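Local coordinates for protein beta-ketothiolase BktB (Ralstonia eutropha, PDB 4NZS) that condenses acetyl-CoA with propionyl-CoA or a second acetyl-CoA to give beta-ketovaleryl-CoA or acetoacetyl-CoA, supplying precursors for the copolyester PHBV, at residues 181-186 and 229-234; 172-177 and 330-335; 15-20 and 220-225. One frame throughout, in Å; residues are numbered along the deposited sequence.

Contact 1. Residues 181-186 and 229-234; sequences QDEAAL and ATIDDM
Leu186 swings CG anti to its own nitrogen (chi1 174°), which carries the fork of the side chain off the helix and onto the loop 229-234. Met234, also with its CG turned away from the backbone nitrogen, then bends at chi2 and chi3, and the thioether folds back against the helix. The two methyls of Leu186 divide the work. CD1 presses on the methyl of Ala229, and at 3.3 Å from Leu186 CD1 to Ala229 CB this is a tight carbon pair. Leu186 CD2 lies 3.6 Å from Ile231 CG1, the two branched side chains crossing at about a right angle, so that the leucine's two methyls span Ala229 to Ile231. At the preceding residue the sulfur takes over: Met234 SD rests 3.6 Å from Ala185 CB, while Met234 CE reaches the helix backbone, 3.6 Å from Leu186 N. Glu183 merely skirts Ile231 with its carboxylate end, at the exposed margin. Asp182 points toward the loop, but its OD2 and Met234 O are both acceptors, and their 2.8 Å approach is a close meeting rather than a bond. Its carboxylate is held from elsewhere, OD1 by a salt bridge to Arg178 and a hydrogen bond from Asn252. The contact thus joins the first half of helix 178-197 to the long connection between strands 217-219 and 257-267. His189 of the same helix extends the packing onto Ala229 and Met234, and Ala184, on another side of the helix, meets helix 327-336.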
ATOM      1  N   GLN A 181     -22.824 -17.812  29.337  1.00 53.88           N
ATOM      2  CA  GLN A 181     -22.272 -17.607  28.013  1.00 50.66           C
ATOM      3  C   GLN A 181     -21.479 -18.826  27.565  1.00 52.46           C
ATOM      4  O   GLN A 181     -21.675 -19.304  26.446  1.00 52.65           O
ATOM      5  CB  GLN A 181     -21.399 -16.357  27.972  1.00 52.65           C
ATOM      6  CG  GLN A 181     -22.074 -15.083  28.483  1.00 56.50           C
ATOM      7  CD  GLN A 181     -21.087 -13.952  28.646  1.00 60.51           C
ATOM      8  OE1 GLN A 181     -20.211 -13.746  27.803  1.00 61.61           O
ATOM      9  NE2 GLN A 181     -21.210 -13.219  29.737  1.00 63.59           N
ATOM     10  N   ASP A 182     -20.618 -19.366  28.425  1.00 51.23           N
ATOM     11  CA  ASP A 182     -19.780 -20.480  28.001  1.00 52.10           C
ATOM     12  C   ASP A 182     -20.654 -21.671  27.603  1.00 60.17           C
ATOM     13  O   ASP A 182     -20.405 -22.335  26.585  1.00 60.15           O
ATOM     14  CB  ASP A 182     -18.784 -20.875  29.082  1.00 55.41           C
ATOM     15  CG  ASP A 182     -17.521 -20.055  29.044  1.00 57.75           C
ATOM     16  OD1 ASP A 182     -17.587 -18.852  28.746  1.00 64.45           O
ATOM     17  OD2 ASP A 182     -16.445 -20.614  29.319  1.00 65.29           O
ATOM     18  N   GLU A 183     -21.701 -21.921  28.381  1.00 58.49           N
ATOM     19  CA  GLU A 183     -22.518 -23.074  28.122  1.00 60.88           C
ATOM     20  C   GLU A 183     -23.514 -22.849  26.971  1.00 61.95           C
ATOM     21  O   GLU A 183     -23.711 -23.742  26.131  1.00 56.09           O
ATOM     22  CB  GLU A 183     -23.165 -23.504  29.415  1.00 64.07           C
ATOM     23  CG  GLU A 183     -22.094 -23.978  30.383  1.00 68.32           C
ATOM     24  CD  GLU A 183     -22.639 -24.601  31.649  1.00 66.90           C
ATOM     25  OE1 GLU A 183     -21.932 -25.440  32.243  1.00 68.29           O
ATOM     26  OE2 GLU A 183     -23.754 -24.241  32.059  1.00 67.08           O
ATOM     27  N   ALA A 184     -24.100 -21.653  26.896  1.00 57.16           N
ATOM     28  CA  ALA A 184     -24.848 -21.254  25.700  1.00 57.07           C
ATOM     29  C   ALA A 184     -24.021 -21.564  24.453  1.00 57.54           C
ATOM     30  O   ALA A 184     -24.573 -21.954  23.420  1.00 62.85           O
ATOM     31  CB  ALA A 184     -25.217 -19.770  25.742  1.00 54.42           C
ATOM     32  N   ALA A 185     -22.700 -21.427  24.579  1.00 51.67           N
ATOM     33  CA  ALA A 185     -21.771 -21.620  23.471  1.00 48.72           C
ATOM     34  C   ALA A 185     -21.506 -23.047  23.196  1.00 47.74           C
ATOM     35  O   ALA A 185     -21.571 -23.508  22.058  1.00 51.11           O
ATOM     36  CB  ALA A 185     -20.458 -20.929  23.764  1.00 51.36           C
ATOM     37  N   LEU A 186     -21.172 -23.755  24.248  1.00 49.65           N
ATOM     38  CA  LEU A 186     -20.997 -25.188  24.149  1.00 50.97           C
ATOM     39  C   LEU A 186     -22.251 -25.826  23.567  1.00 51.12           C
ATOM     40  O   LEU A 186     -22.200 -26.828  22.828  1.00 53.86           O
ATOM     41  CB  LEU A 186     -20.738 -25.743  25.537  1.00 49.27           C
ATOM     42  CG  LEU A 186     -20.703 -27.249  25.506  1.00 53.65           C
ATOM     43  CD1 LEU A 186     -19.799 -27.717  24.366  1.00 50.16           C
ATOM     44  CD2 LEU A 186     -20.252 -27.793  26.862  1.00 56.56           C
ATOM     45  N   ALA A 229     -17.027 -30.732  21.167  1.00 72.11           N
ATOM     46  CA  ALA A 229     -17.394 -29.581  21.967  1.00 71.43           C
ATOM     47  C   ALA A 229     -17.305 -29.930  23.452  1.00 67.65           C
ATOM     48  O   ALA A 229     -18.134 -30.669  23.953  1.00 77.85           O
ATOM     49  CB  ALA A 229     -18.808 -29.120  21.590  1.00 73.22           C
ATOM     50  N   THR A 230     -16.288 -29.397  24.131  1.00 68.05           N
ATOM     51  CA  THR A 230     -15.987 -29.693  25.533  1.00 68.71           C
ATOM     52  C   THR A 230     -16.224 -28.428  26.328  1.00 71.35           C
ATOM     53  O   THR A 230     -16.061 -27.352  25.780  1.00 71.97           O
ATOM     54  CB  THR A 230     -14.503 -30.066  25.660  1.00 73.18           C
ATOM     55  OG1 THR A 230     -14.222 -31.197  24.822  1.00 77.69           O
ATOM     56  CG2 THR A 230     -14.101 -30.353  27.091  1.00 74.73           C
ATOM     57  N   ILE A 231     -16.601 -28.526  27.603  1.00 75.28           N
ATOM     58  CA  ILE A 231     -16.802 -27.307  28.419  1.00 76.61           C
ATOM     59  C   ILE A 231     -15.447 -26.718  28.763  1.00 74.63           C
ATOM     60  O   ILE A 231     -15.240 -25.522  28.709  1.00 66.02           O
ATOM     61  CB  ILE A 231     -17.555 -27.498  29.775  1.00 75.34           C
ATOM     62  CG1 ILE A 231     -18.464 -28.746  29.795  1.00 82.02           C
ATOM     63  CG2 ILE A 231     -18.326 -26.217  30.091  1.00 71.32           C
ATOM     64  CD1 ILE A 231     -19.600 -28.736  30.821  1.00 85.78           C
ATOM     65  N   ASP A 232     -14.525 -27.593  29.114  1.00 80.60           N
ATOM     66  CA  ASP A 232     -13.235 -27.194  29.654  1.00 90.09           C
ATOM     67  C   ASP A 232     -12.306 -26.809  28.515  1.00 90.91           C
ATOM     68  O   ASP A 232     -11.216 -26.268  28.730  1.00 88.53           O
ATOM     69  CB  ASP A 232     -12.688 -28.331  30.508  1.00 89.45           C
ATOM     70  CG  ASP A 232     -13.806 -29.219  31.033  1.00 91.98           C
ATOM     71  OD1 ASP A 232     -14.478 -29.858  30.188  1.00 88.95           O
ATOM     72  OD2 ASP A 232     -14.053 -29.244  32.257  1.00 89.62           O
ATOM     73  N   ASP A 233     -12.758 -27.096  27.298  1.00 90.01           N
ATOM     74  CA  ASP A 233     -12.144 -26.570  26.088  1.00 86.38           C
ATOM     75  C   ASP A 233     -12.172 -25.060  26.158  1.00 89.00           C
ATOM     76  O   ASP A 233     -11.172 -24.371  25.956  1.00101.23           O
ATOM     77  CB  ASP A 233     -12.987 -26.959  24.869  1.00 76.92           C
ATOM     78  CG  ASP A 233     -12.219 -27.712  23.852  1.00 69.27           C
ATOM     79  OD1 ASP A 233     -10.992 -27.496  23.807  1.00 60.49           O
ATOM     80  OD2 ASP A 233     -12.852 -28.508  23.100  1.00 66.39           O
ATOM     81  N   MET A 234     -13.363 -24.577  26.476  1.00 80.03           N
ATOM     82  CA  MET A 234     -13.803 -23.251  26.153  1.00 72.97           C
ATOM     83  C   MET A 234     -14.091 -22.397  27.398  1.00 69.27           C
ATOM     84  O   MET A 234     -14.667 -21.312  27.313  1.00 66.92           O
ATOM     85  CB  MET A 234     -15.064 -23.438  25.346  1.00 76.32           C
ATOM     86  CG  MET A 234     -15.515 -22.246  24.556  1.00 77.12           C
ATOM     87  SD  MET A 234     -17.285 -22.347  24.664  1.00 79.81           S
ATOM     88  CE  MET A 234     -17.636 -23.533  23.374  1.00 80.33           C
TER

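Contact 2. Residues 172-177 and 330-335; sequences KEYDIS and ACAVTK
Apolar packing between Ile176 and helix 327-336 makes up the inner part of this contact. The ethyl arm of Ile176 lies beside the backbone nitrogen, anti to the carbonyl carbon (chi1 -70°), and its tip CD1 sits 3.5 Å from Ala332 CB. The other branch, Ile176 CG2, meets the CB of Cys331 at 3.7 Å, so the isoleucine spans two successive residues of the helix with its two arms. Tyr174 approaches the same alanine more loosely: its ring atom CG is 4.3 Å from Ala332 CB, the methyl lying oblique to the ring. The polar part is one hydrogen bond. Lys335 runs out extended and then turns at its last torsion (chi4 -82°), bringing NZ to 3.0 Å from Tyr174 O. The ammonium lies in the carbonyl plane, on a lone pair, with a C=O...N angle of 130°. The same nitrogen, Lys335 NZ, stands at the edge of the tyrosine ring, near its plane, and 3.8 Å from Tyr174 CB. A lysine from the exposed side of one helix thus grips the peptide oxygen just where another helix has ended. Backbone bonds shape that ending: Asp175 N reaches Lys172 O and Ile176 N reaches Ala171 O, with Asp175 at positive phi. This is a Schellman motif closing helix 163-173, and the apolar Ile176, whose N makes one of its two bonds, packs on helix 327-336, linking the N- and C-terminal thiolase domains.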
ATOM      1  N   LYS A 172     -23.441  -7.305  31.883  1.00 64.74           N
ATOM      2  CA  LYS A 172     -23.544  -6.719  33.212  1.00 73.85           C
ATOM      3  C   LYS A 172     -24.945  -6.128  33.465  1.00 73.34           C
ATOM      4  O   LYS A 172     -25.525  -6.301  34.549  1.00 73.78           O
ATOM      5  CB  LYS A 172     -22.455  -5.658  33.426  1.00 76.21           C
ATOM      6  CG  LYS A 172     -22.960  -4.368  34.057  1.00 79.73           C
ATOM      7  CD  LYS A 172     -21.930  -3.707  34.959  1.00 84.58           C
ATOM      8  CE  LYS A 172     -22.545  -2.503  35.657  1.00 79.32           C
ATOM      9  NZ  LYS A 172     -21.503  -1.534  36.061  1.00 80.81           N
ATOM     10  N   GLU A 173     -25.512  -5.483  32.467  1.00 62.24           N
ATOM     11  CA  GLU A 173     -26.798  -4.845  32.655  1.00 63.45           C
ATOM     12  C   GLU A 173     -27.859  -5.859  33.014  1.00 60.90           C
ATOM     13  O   GLU A 173     -28.771  -5.560  33.755  1.00 58.28           O
ATOM     14  CB  GLU A 173     -27.210  -4.074  31.414  1.00 69.50           C
ATOM     15  CG  GLU A 173     -28.538  -3.362  31.553  1.00 67.91           C
ATOM     16  CD  GLU A 173     -28.787  -2.380  30.435  1.00 68.32           C
ATOM     17  OE1 GLU A 173     -28.005  -2.368  29.472  1.00 67.88           O
ATOM     18  OE2 GLU A 173     -29.759  -1.612  30.518  1.00 76.07           O
ATOM     19  N   TYR A 174     -27.773  -7.037  32.421  1.00 62.70           N
ATOM     20  CA  TYR A 174     -28.714  -8.108  32.689  1.00 64.81           C
ATOM     21  C   TYR A 174     -28.161  -9.241  33.554  1.00 70.66           C
ATOM     22  O   TYR A 174     -28.809 -10.257  33.747  1.00 66.07           O
ATOM     23  CB  TYR A 174     -29.239  -8.647  31.368  1.00 64.82           C
ATOM     24  CG  TYR A 174     -29.941  -7.591  30.568  1.00 58.71           C
ATOM     25  CD1 TYR A 174     -29.263  -6.498  30.088  1.00 51.85           C
ATOM     26  CD2 TYR A 174     -31.290  -7.673  30.329  1.00 57.55           C
ATOM     27  CE1 TYR A 174     -29.909  -5.526  29.368  1.00 51.06           C
ATOM     28  CE2 TYR A 174     -31.940  -6.705  29.608  1.00 56.97           C
ATOM     29  CZ  TYR A 174     -31.244  -5.636  29.138  1.00 51.23           C
ATOM     30  OH  TYR A 174     -31.911  -4.687  28.426  1.00 57.84           O
ATOM     31  N   ASP A 175     -26.957  -9.067  34.067  1.00 73.45           N
ATOM     32  CA  ASP A 175     -26.325 -10.106  34.864  1.00 78.02           C
ATOM     33  C   ASP A 175     -26.230 -11.480  34.199  1.00 73.61           C
ATOM     34  O   ASP A 175     -26.565 -12.486  34.805  1.00 72.15           O
ATOM     35  CB  ASP A 175     -26.978 -10.232  36.240  1.00 77.95           C
ATOM     36  CG  ASP A 175     -26.175 -11.111  37.176  1.00 79.96           C
ATOM     37  OD1 ASP A 175     -25.135 -11.641  36.744  1.00 89.89           O
ATOM     38  OD2 ASP A 175     -26.575 -11.284  38.340  1.00 74.07           O
ATOM     39  N   ILE A 176     -25.785 -11.529  32.950  1.00 77.26           N
ATOM     40  CA  ILE A 176     -25.521 -12.816  32.329  1.00 67.42           C
ATOM     41  C   ILE A 176     -24.076 -13.146  32.623  1.00 65.31           C
ATOM     42  O   ILE A 176     -23.164 -12.506  32.129  1.00 68.21           O
ATOM     43  CB  ILE A 176     -25.755 -12.783  30.812  1.00 67.46           C
ATOM     44  CG1 ILE A 176     -27.245 -12.656  30.508  1.00 65.20           C
ATOM     45  CG2 ILE A 176     -25.189 -14.026  30.148  1.00 65.17           C
ATOM     46  CD1 ILE A 176     -27.713 -11.233  30.350  1.00 63.68           C
ATOM     47  N   SER A 177     -23.883 -14.150  33.457  1.00 60.81           N
ATOM     48  CA  SER A 177     -22.565 -14.520  33.916  1.00 57.25           C
ATOM     49  C   SER A 177     -21.782 -15.237  32.857  1.00 54.24           C
ATOM     50  O   SER A 177     -22.350 -15.919  32.025  1.00 47.27           O
ATOM     51  CB  SER A 177     -22.690 -15.448  35.102  1.00 54.15           C
ATOM     52  OG  SER A 177     -23.269 -16.657  34.679  1.00 51.20           O
ATOM     53  N   ALA A 330     -26.962 -12.795  23.390  1.00 51.75           N
ATOM     54  CA  ALA A 330     -28.003 -13.779  23.006  1.00 52.88           C
ATOM     55  C   ALA A 330     -28.762 -14.196  24.265  1.00 53.48           C
ATOM     56  O   ALA A 330     -29.987 -14.109  24.284  1.00 51.35           O
ATOM     57  CB  ALA A 330     -27.424 -14.995  22.280  1.00 50.80           C
ATOM     58  N   CYS A 331     -28.030 -14.596  25.318  1.00 52.50           N
ATOM     59  CA  CYS A 331     -28.653 -14.924  26.602  1.00 52.75           C
ATOM     60  C   CYS A 331     -29.553 -13.748  27.074  1.00 53.34           C
ATOM     61  O   CYS A 331     -30.749 -13.927  27.353  1.00 56.78           O
ATOM     62  CB  CYS A 331     -27.604 -15.260  27.644  1.00 47.66           C
ATOM     63  SG  CYS A 331     -26.823 -16.879  27.471  1.00 56.26           S
ATOM     64  N   ALA A 332     -28.992 -12.545  27.095  1.00 55.29           N
ATOM     65  CA  ALA A 332     -29.763 -11.336  27.450  1.00 55.47           C
ATOM     66  C   ALA A 332     -31.076 -11.233  26.694  1.00 59.37           C
ATOM     67  O   ALA A 332     -32.130 -11.113  27.309  1.00 64.18           O
ATOM     68  CB  ALA A 332     -28.932 -10.084  27.223  1.00 54.57           C
ATOM     69  N   VAL A 333     -31.006 -11.318  25.364  1.00 68.65           N
ATOM     70  CA  VAL A 333     -32.195 -11.208  24.503  1.00 72.04           C
ATOM     71  C   VAL A 333     -33.231 -12.325  24.731  1.00 72.34           C
ATOM     72  O   VAL A 333     -34.440 -12.079  24.593  1.00 66.20           O
ATOM     73  CB  VAL A 333     -31.808 -11.142  23.002  1.00 75.86           C
ATOM     74  CG1 VAL A 333     -33.043 -11.165  22.099  1.00 74.99           C
ATOM     75  CG2 VAL A 333     -30.996  -9.882  22.714  1.00 78.13           C
ATOM     76  N   THR A 334     -32.769 -13.532  25.076  1.00 68.37           N
ATOM     77  CA  THR A 334     -33.672 -14.626  25.447  1.00 72.02           C
ATOM     78  C   THR A 334     -34.517 -14.265  26.670  1.00 74.15           C
ATOM     79  O   THR A 334     -35.753 -14.416  26.675  1.00 70.78           O
ATOM     80  CB  THR A 334     -32.897 -15.890  25.850  1.00 78.94           C
ATOM     81  OG1 THR A 334     -31.637 -15.937  25.172  1.00 79.10           O
ATOM     82  CG2 THR A 334     -33.717 -17.140  25.538  1.00 82.82           C
ATOM     83  N   LYS A 335     -33.801 -13.809  27.698  1.00 67.85           N
ATOM     84  CA  LYS A 335     -34.334 -13.491  29.011  1.00 60.65           C
ATOM     85  C   LYS A 335     -35.356 -12.366  28.938  1.00 61.31           C
ATOM     86  O   LYS A 335     -36.541 -12.610  29.083  1.00 60.88           O
ATOM     87  CB  LYS A 335     -33.161 -13.121  29.905  1.00 63.17           C
ATOM     88  CG  LYS A 335     -33.453 -12.583  31.300  1.00 68.36           C
ATOM     89  CD  LYS A 335     -32.225 -12.890  32.168  1.00 68.93           C
ATOM     90  CE  LYS A 335     -32.202 -12.149  33.479  1.00 72.80           C
ATOM     91  NZ  LYS A 335     -31.684 -10.764  33.309  1.00 75.74           N
TER

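Contact 3. Residues 15-20 and 220-225; sequences GVRTAI and DTDEHV
Arg17 opens the contact from strand 10-22 and meets Asp222 end-on with two nitrogens, one to each carboxylate oxygen. Arg17 NH1 lies 2.8 Å from Asp222 OD1 on its syn lone pair. Arg17 NH2 is 3.0 Å from Asp222 OD2, an almost straight bond (174°). The two flat groups of this bidentate salt bridge are nearly coplanar, 27° apart. Arg17 leaves the backbone with CG between N and the carbonyl carbon (chi1 67°). Its NH1 also donates to Thr18 O, 3.0 Å away, which helps fix the guanidinium's rotation; Phe201 adds a cation-pi contact. Next, Ala19 CB lies 3.5 Å from Asp220 C. Ile20 completes the grip: Ile20 N donates to Asp222 OD1 at 2.7 Å on the anti lone pair, so that oxygen takes two donors from different sides, and the buried carboxylate is probably stabilised in its charged form. Ile20 O in turn accepts a longer bond from Glu223 N, 3.3 Å, nearly along the C=O axis, while Glu223 OE2 reaches on to Thr22 N. The side chain of Ile20 lies about 7 Å from that of His355, the predicted proton acceptor. The loop after strand 217-219 is thereby fastened to strand 10-22, central in the large mixed sheet, where it pairs with strand 257-267 through Val16 and Ala262. Helix 32-47 packs on Val16 and Thr18, and helix 178-197 on Thr221 and Val225.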
ATOM      1  N   GLY A  15     -35.651 -20.395  -0.662  1.00 47.14           N
ATOM      2  CA  GLY A  15     -34.738 -19.797   0.308  1.00 52.41           C
ATOM      3  C   GLY A  15     -33.484 -20.648   0.403  1.00 57.38           C
ATOM      4  O   GLY A  15     -33.578 -21.825   0.691  1.00 63.33           O
ATOM      5  N   VAL A  16     -32.303 -20.065   0.212  1.00 57.31           N
ATOM      6  CA  VAL A  16     -31.090 -20.871   0.046  1.00 56.70           C
ATOM      7  C   VAL A  16     -29.805 -20.122   0.497  1.00 50.71           C
ATOM      8  O   VAL A  16     -29.805 -18.870   0.597  1.00 42.86           O
ATOM      9  CB  VAL A  16     -31.029 -21.334  -1.452  1.00 60.01           C
ATOM     10  CG1 VAL A  16     -29.728 -20.936  -2.164  1.00 59.43           C
ATOM     11  CG2 VAL A  16     -31.274 -22.827  -1.581  1.00 56.51           C
ATOM     12  N   ARG A  17     -28.719 -20.878   0.727  1.00 38.97           N
ATOM     13  CA  ARG A  17     -27.471 -20.285   1.187  1.00 38.28           C
ATOM     14  C   ARG A  17     -26.199 -21.095   0.900  1.00 34.80           C
ATOM     15  O   ARG A  17     -26.245 -22.268   0.836  1.00 33.20           O
ATOM     16  CB  ARG A  17     -27.559 -20.087   2.693  1.00 37.63           C
ATOM     17  CG  ARG A  17     -27.617 -21.357   3.517  1.00 36.05           C
ATOM     18  CD  ARG A  17     -27.385 -20.949   4.975  1.00 38.59           C
ATOM     19  NE  ARG A  17     -27.358 -22.015   5.963  1.00 37.94           N
ATOM     20  CZ  ARG A  17     -26.277 -22.694   6.316  1.00 39.73           C
ATOM     21  NH1 ARG A  17     -25.118 -22.494   5.722  1.00 45.66           N
ATOM     22  NH2 ARG A  17     -26.364 -23.627   7.241  1.00 39.46           N
ATOM     23  N   THR A  18     -25.060 -20.447   0.719  1.00 38.85           N
ATOM     24  CA  THR A  18     -23.787 -21.160   0.864  1.00 41.34           C
ATOM     25  C   THR A  18     -23.741 -21.659   2.274  1.00 37.28           C
ATOM     26  O   THR A  18     -24.518 -21.211   3.110  1.00 39.52           O
ATOM     27  CB  THR A  18     -22.536 -20.270   0.638  1.00 41.90           C
ATOM     28  OG1 THR A  18     -22.400 -19.303   1.687  1.00 39.22           O
ATOM     29  CG2 THR A  18     -22.652 -19.550  -0.740  1.00 43.01           C
ATOM     30  N   ALA A  19     -22.870 -22.626   2.488  1.00 33.44           N
ATOM     31  CA  ALA A  19     -22.366 -22.973   3.815  1.00 30.65           C
ATOM     32  C   ALA A  19     -21.475 -21.847   4.285  1.00 30.81           C
ATOM     33  O   ALA A  19     -21.027 -21.058   3.460  1.00 33.93           O
ATOM     34  CB  ALA A  19     -21.540 -24.260   3.719  1.00 29.00           C
ATOM     35  N   ILE A  20     -21.106 -21.830   5.566  1.00 32.51           N
ATOM     36  CA  ILE A  20     -20.365 -20.716   6.129  1.00 31.32           C
ATOM     37  C   ILE A  20     -18.909 -21.065   6.274  1.00 33.91           C
ATOM     38  O   ILE A  20     -18.593 -22.116   6.855  1.00 36.43           O
ATOM     39  CB  ILE A  20     -20.905 -20.335   7.500  1.00 34.17           C
ATOM     40  CG1 ILE A  20     -22.377 -19.962   7.364  1.00 36.91           C
ATOM     41  CG2 ILE A  20     -20.096 -19.174   8.074  1.00 36.42           C
ATOM     42  CD1 ILE A  20     -23.199 -20.013   8.653  1.00 37.50           C
ATOM     43  N   ASP A 220     -19.542 -27.465   1.170  1.00 49.19           N
ATOM     44  CA  ASP A 220     -20.939 -27.602   1.541  1.00 50.64           C
ATOM     45  C   ASP A 220     -21.242 -27.641   3.035  1.00 47.96           C
ATOM     46  O   ASP A 220     -22.393 -27.613   3.416  1.00 49.28           O
ATOM     47  CB  ASP A 220     -21.487 -28.877   0.925  1.00 56.39           C
ATOM     48  CG  ASP A 220     -20.724 -30.103   1.368  1.00 56.38           C
ATOM     49  OD1 ASP A 220     -19.824 -29.970   2.210  1.00 67.75           O
ATOM     50  OD2 ASP A 220     -21.017 -31.201   0.875  1.00 56.59           O
ATOM     51  N   THR A 221     -20.230 -27.752   3.876  1.00 46.60           N
ATOM     52  CA  THR A 221     -20.477 -28.014   5.276  1.00 44.98           C
ATOM     53  C   THR A 221     -19.976 -26.881   6.135  1.00 44.64           C
ATOM     54  O   THR A 221     -18.817 -26.532   6.053  1.00 51.57           O
ATOM     55  CB  THR A 221     -19.823 -29.334   5.686  1.00 47.74           C
ATOM     56  OG1 THR A 221     -20.362 -29.772   6.930  1.00 45.09           O
ATOM     57  CG2 THR A 221     -18.320 -29.178   5.802  1.00 52.05           C
ATOM     58  N   ASP A 222     -20.829 -26.335   6.990  1.00 41.27           N
ATOM     59  CA  ASP A 222     -20.426 -25.170   7.744  1.00 38.94           C
ATOM     60  C   ASP A 222     -19.288 -25.597   8.632  1.00 37.81           C
ATOM     61  O   ASP A 222     -19.460 -26.425   9.486  1.00 31.46           O
ATOM     62  CB  ASP A 222     -21.576 -24.693   8.609  1.00 40.01           C
ATOM     63  CG  ASP A 222     -22.807 -24.363   7.810  1.00 46.56           C
ATOM     64  OD1 ASP A 222     -22.753 -23.491   6.938  1.00 40.87           O
ATOM     65  OD2 ASP A 222     -23.849 -24.966   8.061  1.00 53.80           O
ATOM     66  N   GLU A 223     -18.143 -24.956   8.442  1.00 41.64           N
ATOM     67  CA  GLU A 223     -16.879 -25.375   9.032  1.00 46.15           C
ATOM     68  C   GLU A 223     -16.472 -24.746  10.360  1.00 44.73           C
ATOM     69  O   GLU A 223     -15.509 -25.177  10.958  1.00 41.32           O
ATOM     70  CB  GLU A 223     -15.747 -25.196   8.017  1.00 48.15           C
ATOM     71  CG  GLU A 223     -15.759 -23.872   7.274  1.00 50.40           C
ATOM     72  CD  GLU A 223     -14.531 -23.658   6.408  1.00 51.93           C
ATOM     73  OE1 GLU A 223     -13.880 -24.639   6.023  1.00 47.12           O
ATOM     74  OE2 GLU A 223     -14.214 -22.500   6.111  1.00 49.14           O
ATOM     75  N   HIS A 224     -17.172 -23.703  10.781  1.00 45.62           N
ATOM     76  CA  HIS A 224     -16.923 -23.052  12.067  1.00 47.31           C
ATOM     77  C   HIS A 224     -17.257 -23.852  13.337  1.00 47.25           C
ATOM     78  O   HIS A 224     -16.536 -23.815  14.316  1.00 44.61           O
ATOM     79  CB  HIS A 224     -17.616 -21.699  12.103  1.00 52.67           C
ATOM     80  CG  HIS A 224     -16.994 -20.742  13.060  1.00 54.22           C
ATOM     81  ND1 HIS A 224     -15.860 -20.032  12.760  1.00 52.50           N
ATOM     82  CD2 HIS A 224     -17.335 -20.396  14.320  1.00 56.18           C
ATOM     83  CE1 HIS A 224     -15.532 -19.280  13.791  1.00 58.03           C
ATOM     84  NE2 HIS A 224     -16.410 -19.484  14.751  1.00 57.82           N
ATOM     85  N   VAL A 225     -18.391 -24.533  13.291  1.00 52.41           N
ATOM     86  CA  VAL A 225     -18.825 -25.541  14.244  1.00 49.72           C
ATOM     87  C   VAL A 225     -17.776 -26.585  14.651  1.00 55.34           C
ATOM     88  O   VAL A 225     -16.917 -26.986  13.853  1.00 45.25           O
ATOM     89  CB  VAL A 225     -20.038 -26.277  13.641  1.00 53.95           C
ATOM     90  CG1 VAL A 225     -19.732 -26.770  12.237  1.00 54.96           C
ATOM     91  CG2 VAL A 225     -20.505 -27.426  14.519  1.00 48.52           C
TER

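Overall arrangement
The first segments run 15-20, 172-177, 181-186 along the chain, followed by 220-225, 229-234 and 330-335. Contact 1 is therefore nested inside the loop closed by contact 2, and contact 3 crosses both. Contacts 1 and 2 are neighbours, centres about 17 Å apart: helices 163-173 and 178-197 follow one another, Gln181 probably hydrogen-bonds Ile176 O, and Ala184 packs on Cys331. Contact 3 lies deeper, its centre about 22 Å from that of contact 1 and 28 Å from that of contact 2, and is linked to contact 1 through the adjoining loop 220-234. Together they tie that loop to the sheet and to helix 178-197, and join the N- and C-terminal thiolase domains.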